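Local coordinates for protein flavin-containing monooxygenase (Allium sativum, PDB 6WPU) that probably uses flavin-adenine dinucleotide to catalyse the S-oxygenation of S-allyl-L-cysteine, as a garlic S-monooxygenase, at residues T49-G54 with K144-V149; T91-E96 with L420-V425; V178-Y183 with Y298-L303. All blocks are in the same frame, centred on the assembly; numbering follows the deposited sequence.

Contact 1: T49-G54 with K144-V149; sequences TIFERG and KEVVRV. With FAD (flavin-adenine dinucleotide), chain B; SO4 (sulfate ion), chain G.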
# COMPACT_ATOMS: atom_id res chain seq x y z
N THR A 49 -5.70 -19.43 10.88
CA THR A 49 -4.28 -19.70 10.78
C THR A 49 -3.66 -18.55 9.99
O THR A 49 -4.10 -18.26 8.87
CB THR A 49 -4.00 -21.05 10.09
OG1 THR A 49 -4.61 -22.11 10.84
CG2 THR A 49 -2.50 -21.30 9.98
N ILE A 50 -2.67 -17.89 10.57
CA ILE A 50 -2.02 -16.74 9.95
C ILE A 50 -0.66 -17.17 9.42
O ILE A 50 0.17 -17.69 10.18
CB ILE A 50 -1.87 -15.59 10.95
CG1 ILE A 50 -3.19 -15.35 11.71
CG2 ILE A 50 -1.37 -14.35 10.23
CD1 ILE A 50 -3.00 -14.64 13.04
N PHE A 51 -0.43 -16.96 8.13
CA PHE A 51 0.84 -17.30 7.50
C PHE A 51 1.61 -16.02 7.23
O PHE A 51 1.08 -15.10 6.60
CB PHE A 51 0.63 -18.07 6.19
CG PHE A 51 -0.14 -19.34 6.35
CD1 PHE A 51 0.52 -20.55 6.61
CD2 PHE A 51 -1.52 -19.34 6.26
CE1 PHE A 51 -0.19 -21.74 6.78
CE2 PHE A 51 -2.26 -20.52 6.43
CZ PHE A 51 -1.58 -21.73 6.68
N GLU A 52 2.85 -15.96 7.70
CA GLU A 52 3.73 -14.83 7.42
C GLU A 52 5.06 -15.34 6.89
O GLU A 52 5.74 -16.14 7.55
CB GLU A 52 3.94 -13.96 8.66
CG GLU A 52 5.04 -12.90 8.50
CD GLU A 52 4.85 -12.01 7.27
OE1 GLU A 52 5.81 -11.90 6.46
OE2 GLU A 52 3.76 -11.42 7.11
N ARG A 53 5.43 -14.88 5.69
CA ARG A 53 6.67 -15.32 5.06
C ARG A 53 7.91 -14.85 5.82
O ARG A 53 8.88 -15.60 5.94
CB ARG A 53 6.68 -14.82 3.62
CG ARG A 53 8.03 -14.61 3.03
CD ARG A 53 8.08 -13.29 2.30
NE ARG A 53 8.07 -12.14 3.21
CZ ARG A 53 9.14 -11.68 3.86
NH1 ARG A 53 9.02 -10.63 4.67
NH2 ARG A 53 10.32 -12.28 3.72
N GLY A 54 7.88 -13.64 6.36
CA GLY A 54 9.03 -13.11 7.08
C GLY A 54 9.12 -13.62 8.51
O GLY A 54 8.35 -14.47 8.97
N LYS A 144 6.63 -18.85 7.14
CA LYS A 144 5.77 -19.78 6.43
C LYS A 144 5.28 -19.05 5.20
O LYS A 144 4.40 -18.18 5.30
CB LYS A 144 4.58 -20.25 7.28
CG LYS A 144 4.88 -21.27 8.36
CD LYS A 144 3.57 -21.90 8.81
CE LYS A 144 3.56 -22.24 10.29
NZ LYS A 144 4.25 -23.52 10.61
N GLU A 145 5.83 -19.39 4.04
CA GLU A 145 5.46 -18.72 2.80
C GLU A 145 4.39 -19.52 2.08
O GLU A 145 4.61 -20.68 1.72
CB GLU A 145 6.68 -18.54 1.90
CG GLU A 145 6.35 -17.75 0.65
CD GLU A 145 7.52 -17.71 -0.33
OE1 GLU A 145 8.68 -17.92 0.10
OE2 GLU A 145 7.26 -17.49 -1.54
N VAL A 146 3.23 -18.90 1.88
CA VAL A 146 2.16 -19.56 1.14
C VAL A 146 2.57 -19.63 -0.32
O VAL A 146 2.85 -18.60 -0.95
CB VAL A 146 0.84 -18.81 1.31
CG1 VAL A 146 -0.21 -19.41 0.40
CG2 VAL A 146 0.41 -18.84 2.77
N VAL A 147 2.65 -20.85 -0.87
CA VAL A 147 3.06 -21.03 -2.26
C VAL A 147 1.94 -21.52 -3.14
O VAL A 147 2.06 -21.45 -4.37
CB VAL A 147 4.27 -21.98 -2.39
CG1 VAL A 147 5.51 -21.38 -1.73
CG2 VAL A 147 3.96 -23.35 -1.78
N ARG A 148 0.83 -21.98 -2.56
CA ARG A 148 -0.26 -22.51 -3.38
C ARG A 148 -1.56 -22.45 -2.59
O ARG A 148 -1.59 -22.85 -1.42
CB ARG A 148 0.07 -23.93 -3.80
CG ARG A 148 -0.73 -24.44 -4.95
CD ARG A 148 -0.19 -25.78 -5.39
NE ARG A 148 -1.10 -26.42 -6.34
CZ ARG A 148 -1.11 -26.19 -7.64
NH1 ARG A 148 -0.25 -25.32 -8.17
NH2 ARG A 148 -1.98 -26.82 -8.42
N VAL A 149 -2.61 -21.93 -3.22
CA VAL A 149 -3.95 -21.86 -2.65
C VAL A 149 -4.91 -22.42 -3.68
O VAL A 149 -5.04 -21.86 -4.77
CB VAL A 149 -4.33 -20.42 -2.27
CG1 VAL A 149 -5.74 -20.36 -1.71
CG2 VAL A 149 -3.36 -19.86 -1.25
PA FAD B . 2.23 -5.17 3.58
O1A FAD B . 2.76 -4.14 4.58
O2A FAD B . 2.91 -5.40 2.33
O5B FAD B . 2.20 -6.57 4.15
C5B FAD B . 1.96 -7.79 3.46
C4B FAD B . 2.54 -8.99 4.24
O4B FAD B . 2.25 -10.23 3.68
C3B FAD B . 4.04 -8.91 4.40
O3B FAD B . 4.41 -9.05 5.73
C2B FAD B . 4.56 -10.05 3.60
O2B FAD B . 5.73 -10.59 4.10
C1B FAD B . 3.41 -11.02 3.70
N9A FAD B . 3.34 -11.96 2.61
C8A FAD B . 3.40 -11.64 1.26
N7A FAD B . 3.30 -12.75 0.52
C5A FAD B . 3.19 -13.86 1.37
C6A FAD B . 3.07 -15.23 1.17
N6A FAD B . 3.03 -15.80 -0.16
N1A FAD B . 2.96 -16.05 2.23
C2A FAD B . 3.00 -15.58 3.50
N3A FAD B . 3.11 -14.25 3.75
C4A FAD B . 3.21 -13.37 2.71
N1 FAD B . 0.21 4.19 4.78
C2 FAD B . -0.02 5.08 5.89
O2 FAD B . -1.11 4.91 6.68
N3 FAD B . 0.79 6.17 6.10
C4 FAD B . 1.89 6.38 5.29
O4 FAD B . 2.72 7.44 5.48
C4X FAD B . 2.30 5.38 4.30
N5 FAD B . 3.53 5.48 3.66
C5X FAD B . 3.91 4.49 2.76
C6 FAD B . 5.15 4.61 2.10
C7 FAD B . 5.54 3.61 1.21
C7M FAD B . 6.86 3.75 0.51
C8 FAD B . 4.71 2.52 0.96
C8M FAD B . 5.09 1.45 -0.00
C9 FAD B . 3.47 2.41 1.60
C9A FAD B . 3.07 3.39 2.50
N10 FAD B . 1.81 3.27 3.18
C10 FAD B . 1.41 4.26 4.09
C1' FAD B . 0.91 2.14 2.87
C2' FAD B . 1.19 0.78 3.48
O2' FAD B . 1.22 -0.14 2.47
C3' FAD B . 0.00 0.49 4.37
O3' FAD B . 0.19 1.34 5.42
C4' FAD B . -0.08 -0.94 4.90
O4' FAD B . 1.15 -1.27 5.41
C5' FAD B . -0.57 -2.01 3.91
O5' FAD B . -0.19 -3.20 4.55
P FAD B . -0.42 -4.70 4.10
O1P FAD B . -0.62 -5.65 5.34
O2P FAD B . -1.57 -4.62 3.02
O3P FAD B . 0.83 -4.94 3.06
S SO4 G . 12.61 -11.41 6.88
O1 SO4 G . 13.85 -10.69 6.64
O2 SO4 G . 11.84 -11.51 5.63
O3 SO4 G . 11.80 -10.71 7.88
O4 SO4 G . 12.92 -12.75 7.37
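Phe51 and Val146 form the tight half of this contact. Val146 CG2 lies 3.5 Å from Phe51 CB and also touches the start of the ring. The two side chains cross at about a right angle. Val146 keeps CG1 anti to the backbone N (chi1 173°), which leaves CG2 to meet the phenylalanine. Lys144 adds the aliphatic part of its chain, with CD 4.0 Å from Phe51 CD1. Its amine end leads away and makes a cation-pi contact with Trp161. Val159, on strand 157-163, touches both Phe51 and Val146. One backbone bond ties the strands, which run at nearly a right angle to each other: Lys144 N donates to Glu52 O at 2.9 Å.

The other side of the contact is polar and belongs to FAD. Val146 N donates to N1A of the adenine at 2.9 Å, and N6A donates back to Val146 O. Glu52 grips both ribose hydroxyls. Its OE1 accepts from FAD O2B at 2.7 Å, and its OE2 accepts from FAD O3B at 2.8 Å. Gly54 N and Ala30 N also bond to this carboxylate and fix its rotation. A leucine here would probably leave both ribose hydroxyls and these two backbone amides without the carboxylate oxygens that accept from them.

The exposed side is looser. Arg53 is bent at chi2 and chi3, and its NE donates to FAD O2B at 2.9 Å. Its NH2 holds O2 of a sulfate at 2.6 Å, an ion that probably comes from the crystallisation liquor. Both acceptors lie at the edge of the guanidinium, in its plane. Arg53 and Glu145 approach through their CB atoms. An acidic residue near the end of the second Rossmann strand, holding the ribose diol, is characteristic of the dinucleotide-binding fold of FAD enzymes.

Contact 2: T91-E96 with L420-V425; sequences TNLPRE and LMYKEV. With FAD (flavin-adenine dinucleotide), chain B.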
# COMPACT_ATOMS: atom_id res chain seq x y z
N THR A 91 5.85 9.39 7.83
CA THR A 91 4.50 9.20 7.31
C THR A 91 4.10 10.39 6.46
O THR A 91 4.52 11.53 6.70
CB THR A 91 3.49 8.98 8.46
OG1 THR A 91 3.29 10.19 9.21
CG2 THR A 91 3.95 7.88 9.40
N ASN A 92 3.30 10.14 5.42
CA ASN A 92 2.74 11.23 4.63
C ASN A 92 1.34 11.59 5.07
O ASN A 92 0.66 12.38 4.41
CB ASN A 92 2.76 10.90 3.13
CG ASN A 92 1.99 9.63 2.79
OD1 ASN A 92 1.11 9.20 3.53
ND2 ASN A 92 2.34 9.02 1.68
N LEU A 93 0.88 11.02 6.18
CA LEU A 93 -0.38 11.33 6.83
C LEU A 93 -0.10 11.62 8.30
O LEU A 93 0.81 11.02 8.88
CB LEU A 93 -1.37 10.16 6.71
CG LEU A 93 -1.82 9.74 5.31
CD1 LEU A 93 -2.58 8.43 5.40
CD2 LEU A 93 -2.69 10.84 4.71
N PRO A 94 -0.82 12.56 8.91
CA PRO A 94 -0.65 12.79 10.35
C PRO A 94 -1.09 11.56 11.11
O PRO A 94 -1.97 10.81 10.68
CB PRO A 94 -1.56 13.99 10.63
CG PRO A 94 -2.61 13.91 9.57
CD PRO A 94 -1.96 13.31 8.35
N ARG A 95 -0.43 11.32 12.25
CA ARG A 95 -0.60 10.03 12.91
C ARG A 95 -2.03 9.83 13.41
O ARG A 95 -2.50 8.69 13.48
CB ARG A 95 0.42 9.88 14.04
CG ARG A 95 0.27 10.89 15.18
CD ARG A 95 1.50 10.89 16.08
NE ARG A 95 1.70 9.63 16.80
CZ ARG A 95 2.87 9.19 17.26
NH1 ARG A 95 3.98 9.90 17.06
NH2 ARG A 95 2.94 8.03 17.91
N GLU A 96 -2.75 10.92 13.74
CA GLU A 96 -4.14 10.77 14.18
C GLU A 96 -5.00 10.13 13.10
O GLU A 96 -5.89 9.33 13.39
CB GLU A 96 -4.74 12.12 14.60
CG GLU A 96 -4.04 12.84 15.75
CD GLU A 96 -2.89 13.72 15.28
OE1 GLU A 96 -2.72 13.90 14.05
OE2 GLU A 96 -2.15 14.25 16.14
N LEU A 420 -11.69 15.76 7.58
CA LEU A 420 -11.13 17.09 7.40
C LEU A 420 -9.60 17.08 7.46
O LEU A 420 -8.95 17.78 6.68
CB LEU A 420 -11.71 18.04 8.46
CG LEU A 420 -13.21 18.33 8.36
CD1 LEU A 420 -13.68 19.17 9.54
CD2 LEU A 420 -13.55 19.00 7.02
N MET A 421 -9.02 16.30 8.37
CA MET A 421 -7.56 16.22 8.42
C MET A 421 -7.00 15.69 7.11
O MET A 421 -5.98 16.18 6.62
CB MET A 421 -7.11 15.33 9.58
CG MET A 421 -6.84 16.02 10.89
SD MET A 421 -6.09 14.83 12.03
CE MET A 421 -6.39 15.64 13.60
N TYR A 422 -7.67 14.69 6.53
CA TYR A 422 -7.22 14.13 5.26
C TYR A 422 -7.25 15.18 4.16
O TYR A 422 -6.31 15.27 3.36
CB TYR A 422 -8.08 12.94 4.86
CG TYR A 422 -7.63 12.33 3.56
CD1 TYR A 422 -6.52 11.49 3.52
CD2 TYR A 422 -8.28 12.61 2.37
CE1 TYR A 422 -6.09 10.94 2.33
CE2 TYR A 422 -7.85 12.07 1.17
CZ TYR A 422 -6.75 11.24 1.16
OH TYR A 422 -6.34 10.69 -0.03
N LYS A 423 -8.33 15.98 4.08
CA LYS A 423 -8.39 17.04 3.08
C LYS A 423 -7.31 18.08 3.32
O LYS A 423 -6.71 18.61 2.38
CB LYS A 423 -9.77 17.70 3.07
CG LYS A 423 -10.85 16.83 2.47
CD LYS A 423 -12.13 17.63 2.20
CE LYS A 423 -13.31 16.71 1.85
NZ LYS A 423 -14.44 17.45 1.22
N GLU A 424 -7.02 18.36 4.60
CA GLU A 424 -6.03 19.38 4.95
C GLU A 424 -4.62 18.93 4.60
O GLU A 424 -3.83 19.71 4.04
CB GLU A 424 -6.14 19.70 6.43
CG GLU A 424 -5.20 20.78 6.91
CD GLU A 424 -5.73 22.17 6.63
OE1 GLU A 424 -6.91 22.30 6.20
OE2 GLU A 424 -4.97 23.14 6.85
N VAL A 425 -4.27 17.68 4.93
CA VAL A 425 -2.91 17.21 4.65
C VAL A 425 -2.74 16.97 3.15
O VAL A 425 -1.65 17.18 2.61
CB VAL A 425 -2.56 15.95 5.46
CG1 VAL A 425 -3.32 14.74 4.97
CG2 VAL A 425 -1.06 15.67 5.36
PA FAD B . 2.23 -5.17 3.58
O1A FAD B . 2.76 -4.14 4.58
O2A FAD B . 2.91 -5.40 2.33
O5B FAD B . 2.20 -6.57 4.15
C5B FAD B . 1.96 -7.79 3.46
C4B FAD B . 2.54 -8.99 4.24
O4B FAD B . 2.25 -10.23 3.68
C3B FAD B . 4.04 -8.91 4.40
O3B FAD B . 4.41 -9.05 5.73
C2B FAD B . 4.56 -10.05 3.60
O2B FAD B . 5.73 -10.59 4.10
C1B FAD B . 3.41 -11.02 3.70
N9A FAD B . 3.34 -11.96 2.61
C8A FAD B . 3.40 -11.64 1.26
N7A FAD B . 3.30 -12.75 0.52
C5A FAD B . 3.19 -13.86 1.37
C6A FAD B . 3.07 -15.23 1.17
N6A FAD B . 3.03 -15.80 -0.16
N1A FAD B . 2.96 -16.05 2.23
C2A FAD B . 3.00 -15.58 3.50
N3A FAD B . 3.11 -14.25 3.75
C4A FAD B . 3.21 -13.37 2.71
N1 FAD B . 0.21 4.19 4.78
C2 FAD B . -0.02 5.08 5.89
O2 FAD B . -1.11 4.91 6.68
N3 FAD B . 0.79 6.17 6.10
C4 FAD B . 1.89 6.38 5.29
O4 FAD B . 2.72 7.44 5.48
C4X FAD B . 2.30 5.38 4.30
N5 FAD B . 3.53 5.48 3.66
C5X FAD B . 3.91 4.49 2.76
C6 FAD B . 5.15 4.61 2.10
C7 FAD B . 5.54 3.61 1.21
C7M FAD B . 6.86 3.75 0.51
C8 FAD B . 4.71 2.52 0.96
C8M FAD B . 5.09 1.45 -0.00
C9 FAD B . 3.47 2.41 1.60
C9A FAD B . 3.07 3.39 2.50
N10 FAD B . 1.81 3.27 3.18
C10 FAD B . 1.41 4.26 4.09
C1' FAD B . 0.91 2.14 2.87
C2' FAD B . 1.19 0.78 3.48
O2' FAD B . 1.22 -0.14 2.47
C3' FAD B . 0.00 0.49 4.37
O3' FAD B . 0.19 1.34 5.42
C4' FAD B . -0.08 -0.94 4.90
O4' FAD B . 1.15 -1.27 5.41
C5' FAD B . -0.57 -2.01 3.91
O5' FAD B . -0.19 -3.20 4.55
P FAD B . -0.42 -4.70 4.10
O1P FAD B . -0.62 -5.65 5.34
O2P FAD B . -1.57 -4.62 3.02
O3P FAD B . 0.83 -4.94 3.06
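Val425 packs its two methyls against Pro94 CD, with CG2 3.9 Å from it. Val425 CG1 also lies 4.0 Å from Leu93 CD2. Chi1 of 71° sets CG1 between the backbone N and the carbonyl carbon, and both methyls then reach the loop. Leu93 CD2 also approaches the Tyr422 ring at CD1, 4.1 Å away. Farther along the chain, Met421 lies across Glu96, with SD 4.0 Å from Glu96 CB. The carboxylate of Glu96 is engaged elsewhere, in a salt bridge with Arg116.

The next shell positions these groups. Thr91 OG1 donates to Leu93 O at 2.6 Å, closing a short bond within the loop. Pro94 is the N-cap residue of helix 95-98. Arg429, farther along helix 416-431, donates to Asn92 O, while Phe399 meets the Tyr422 ring edge-to-face. On the flavin side, Asn92 N donates to FAD O4 at 2.8 Å, and Leu93 CD1 comes near the same ring system.

No hydrogen bond joins the two segments. The chemistry implies that residues 420-425 meet the loop through apolar contact, Arg429 of the same helix adds a polar tie to Asn92 O, and the loop's backbone bonds FAD.

Contact 3: V178-Y183 with Y298-L303; sequences VCNGHY and YNFPFL. With FAD (flavin-adenine dinucleotide), chain B.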
# COMPACT_ATOMS: atom_id res chain seq x y z
N VAL A 178 -6.84 -12.92 1.65
CA VAL A 178 -5.53 -12.58 1.08
C VAL A 178 -5.13 -11.19 1.54
O VAL A 178 -5.81 -10.20 1.24
CB VAL A 178 -5.56 -12.66 -0.46
CG1 VAL A 178 -4.20 -12.24 -1.06
CG2 VAL A 178 -5.91 -14.08 -0.91
N CYS A 179 -4.03 -11.11 2.29
CA CYS A 179 -3.54 -9.85 2.88
C CYS A 179 -2.06 -9.63 2.55
O CYS A 179 -1.27 -9.25 3.42
CB CYS A 179 -3.73 -9.86 4.40
SG CYS A 179 -5.43 -10.11 4.95
N ASN A 180 -1.67 -9.88 1.31
CA ASN A 180 -0.25 -10.00 1.00
C ASN A 180 0.39 -8.69 0.57
O ASN A 180 1.59 -8.68 0.25
CB ASN A 180 -0.02 -11.08 -0.08
CG ASN A 180 -0.54 -10.66 -1.44
OD1 ASN A 180 -1.66 -10.17 -1.57
ND2 ASN A 180 0.29 -10.82 -2.47
N GLY A 181 -0.36 -7.59 0.56
CA GLY A 181 0.16 -6.30 0.15
C GLY A 181 0.31 -6.16 -1.36
O GLY A 181 0.22 -7.14 -2.11
N HIS A 182 0.52 -4.92 -1.83
CA HIS A 182 0.72 -4.66 -3.25
C HIS A 182 1.77 -3.59 -3.48
O HIS A 182 1.68 -2.81 -4.45
CB HIS A 182 -0.60 -4.25 -3.94
CG HIS A 182 -1.27 -3.05 -3.33
ND1 HIS A 182 -2.33 -3.15 -2.45
CD2 HIS A 182 -1.04 -1.72 -3.50
CE1 HIS A 182 -2.73 -1.93 -2.10
NE2 HIS A 182 -1.95 -1.05 -2.72
N TYR A 183 2.80 -3.54 -2.65
CA TYR A 183 3.87 -2.55 -2.82
C TYR A 183 5.24 -3.22 -2.87
O TYR A 183 6.21 -2.76 -2.27
CB TYR A 183 3.79 -1.49 -1.72
CG TYR A 183 2.63 -0.52 -1.95
CD1 TYR A 183 2.55 0.25 -3.13
CD2 TYR A 183 1.61 -0.39 -1.00
CE1 TYR A 183 1.49 1.14 -3.36
CE2 TYR A 183 0.54 0.49 -1.21
CZ TYR A 183 0.49 1.26 -2.40
OH TYR A 183 -0.57 2.14 -2.60
N TYR A 298 -0.17 -5.44 -8.56
CA TYR A 298 -0.68 -6.55 -7.76
C TYR A 298 0.00 -7.83 -8.21
O TYR A 298 0.33 -7.99 -9.38
CB TYR A 298 -2.20 -6.67 -7.94
CG TYR A 298 -2.94 -5.45 -7.46
CD1 TYR A 298 -3.33 -4.45 -8.35
CD2 TYR A 298 -3.22 -5.27 -6.10
CE1 TYR A 298 -4.00 -3.32 -7.92
CE2 TYR A 298 -3.89 -4.14 -5.65
CZ TYR A 298 -4.27 -3.16 -6.57
OH TYR A 298 -4.93 -2.02 -6.17
N ASN A 299 0.22 -8.74 -7.27
CA ASN A 299 0.96 -9.96 -7.58
C ASN A 299 0.56 -11.03 -6.57
O ASN A 299 0.91 -10.90 -5.40
CB ASN A 299 2.46 -9.67 -7.55
CG ASN A 299 3.29 -10.84 -8.03
OD1 ASN A 299 2.96 -11.49 -9.00
ND2 ASN A 299 4.38 -11.11 -7.32
N PHE A 300 -0.15 -12.08 -7.03
CA PHE A 300 -0.52 -13.23 -6.19
C PHE A 300 -0.10 -14.53 -6.85
O PHE A 300 -0.95 -15.31 -7.29
CB PHE A 300 -2.03 -13.33 -5.94
CG PHE A 300 -2.72 -12.04 -5.86
CD1 PHE A 300 -3.43 -11.56 -6.95
CD2 PHE A 300 -2.75 -11.34 -4.67
CE1 PHE A 300 -4.11 -10.37 -6.87
CE2 PHE A 300 -3.43 -10.13 -4.59
CZ PHE A 300 -4.11 -9.65 -5.70
N PRO A 301 1.20 -14.82 -6.90
CA PRO A 301 1.63 -16.04 -7.61
C PRO A 301 1.06 -17.33 -7.01
O PRO A 301 0.84 -18.31 -7.73
CB PRO A 301 3.16 -15.97 -7.50
CG PRO A 301 3.44 -15.06 -6.33
CD PRO A 301 2.32 -14.07 -6.31
N PHE A 302 0.74 -17.33 -5.73
CA PHE A 302 0.27 -18.54 -5.07
C PHE A 302 -1.18 -18.86 -5.38
O PHE A 302 -1.64 -19.97 -5.06
CB PHE A 302 0.46 -18.38 -3.57
CG PHE A 302 -0.07 -17.07 -3.04
CD1 PHE A 302 -1.41 -16.93 -2.74
CD2 PHE A 302 0.77 -15.98 -2.88
CE1 PHE A 302 -1.92 -15.72 -2.26
CE2 PHE A 302 0.27 -14.77 -2.40
CZ PHE A 302 -1.08 -14.64 -2.09
N LEU A 303 -1.92 -17.93 -5.97
CA LEU A 303 -3.38 -18.02 -5.97
C LEU A 303 -3.87 -18.70 -7.25
O LEU A 303 -3.64 -18.19 -8.35
CB LEU A 303 -3.98 -16.63 -5.81
CG LEU A 303 -5.50 -16.61 -5.70
CD1 LEU A 303 -5.97 -17.56 -4.58
CD2 LEU A 303 -5.98 -15.19 -5.47
PA FAD B . 2.23 -5.17 3.58
O1A FAD B . 2.76 -4.14 4.58
O2A FAD B . 2.91 -5.40 2.33
O5B FAD B . 2.20 -6.57 4.15
C5B FAD B . 1.96 -7.79 3.46
C4B FAD B . 2.54 -8.99 4.24
O4B FAD B . 2.25 -10.23 3.68
C3B FAD B . 4.04 -8.91 4.40
O3B FAD B . 4.41 -9.05 5.73
C2B FAD B . 4.56 -10.05 3.60
O2B FAD B . 5.73 -10.59 4.10
C1B FAD B . 3.41 -11.02 3.70
N9A FAD B . 3.34 -11.96 2.61
C8A FAD B . 3.40 -11.64 1.26
N7A FAD B . 3.30 -12.75 0.52
C5A FAD B . 3.19 -13.86 1.37
C6A FAD B . 3.07 -15.23 1.17
N6A FAD B . 3.03 -15.80 -0.16
N1A FAD B . 2.96 -16.05 2.23
C2A FAD B . 3.00 -15.58 3.50
N3A FAD B . 3.11 -14.25 3.75
C4A FAD B . 3.21 -13.37 2.71
N1 FAD B . 0.21 4.19 4.78
C2 FAD B . -0.02 5.08 5.89
O2 FAD B . -1.11 4.91 6.68
N3 FAD B . 0.79 6.17 6.10
C4 FAD B . 1.89 6.38 5.29
O4 FAD B . 2.72 7.44 5.48
C4X FAD B . 2.30 5.38 4.30
N5 FAD B . 3.53 5.48 3.66
C5X FAD B . 3.91 4.49 2.76
C6 FAD B . 5.15 4.61 2.10
C7 FAD B . 5.54 3.61 1.21
C7M FAD B . 6.86 3.75 0.51
C8 FAD B . 4.71 2.52 0.96
C8M FAD B . 5.09 1.45 -0.00
C9 FAD B . 3.47 2.41 1.60
C9A FAD B . 3.07 3.39 2.50
N10 FAD B . 1.81 3.27 3.18
C10 FAD B . 1.41 4.26 4.09
C1' FAD B . 0.91 2.14 2.87
C2' FAD B . 1.19 0.78 3.48
O2' FAD B . 1.22 -0.14 2.47
C3' FAD B . 0.00 0.49 4.37
O3' FAD B . 0.19 1.34 5.42
C4' FAD B . -0.08 -0.94 4.90
O4' FAD B . 1.15 -1.27 5.41
C5' FAD B . -0.57 -2.01 3.91
O5' FAD B . -0.19 -3.20 4.55
P FAD B . -0.42 -4.70 4.10
O1P FAD B . -0.62 -5.65 5.34
O2P FAD B . -1.57 -4.62 3.02
O3P FAD B . 0.83 -4.94 3.06
O HOH W 1 -0.75 -8.06 -4.52
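Asn180, His182 and Tyr298 carry most of this contact between two loops. Asn180 ND2 donates to Asn299 O at 3.0 Å. The acceptor lies almost in the amide plane, but the bond is bent, with an angle of 132° at the hydrogen. The OD1 end of the amide lies at the edge of the Phe300 ring, in its plane, 3.5 Å from CD2. Phe302 also turns its edge to Asn180, near ND2, and the amide and ring planes are close to perpendicular. With chi1 at 69°, Asn180 CG sits between the backbone N and the carbonyl carbon, which directs the amide across to the other loop.

His182 and Tyr298 lie side by side and point the same way. The closest atoms are His182 CB and Tyr298 CD2, 3.5 Å apart. The ring planes are inclined at 49°, and Tyr298 CZ lies over one face of the imidazole. Tyr298 OH is hydrogen-bonded to Ile337 O, which anchors the far end of the ring.

Val178 fills in beside Asn180, with CG1 4.0 Å from Phe300 CD2. A water adds a polar bridge: it donates to Gly181 O at 2.8 Å and accepts from Asn299 N.

FAD lies against Cys179, Asn180, Gly181, Tyr183 and Phe302. Gly181 CA is 3.3 Å from FAD O3P, and a CB here would probably clash with FAD O2A. Phe302 CD2 lies 3.5 Å from FAD N6A at the adenine end. A glycine-containing loop that leaves a strand of the central parallel sheet beside the pyrophosphate is in keeping with a Rossmann-type FAD-binding domain.

All three contacts touch the same FAD, at different points. Contact 1 holds the adenine and its ribose. Contact 3 follows the middle of FAD, from the adenine amine past the pyrophosphate to the flavin methyl C8M. Contact 2 lies at the flavin end. Contacts 1 and 3 are neighbours, with centres 11 Å apart. They join directly: Val149 N lies 2.9 Å from Phe302 O, a probable hydrogen bond, and Phe302 CB packs against the backbone of residues 146-148. The centre of contact 2 is 33 Å from that of contact 1 and 27 Å from that of contact 3. The nearest atoms of contacts 2 and 3 are about 9 Å apart, and FAD spans the gap.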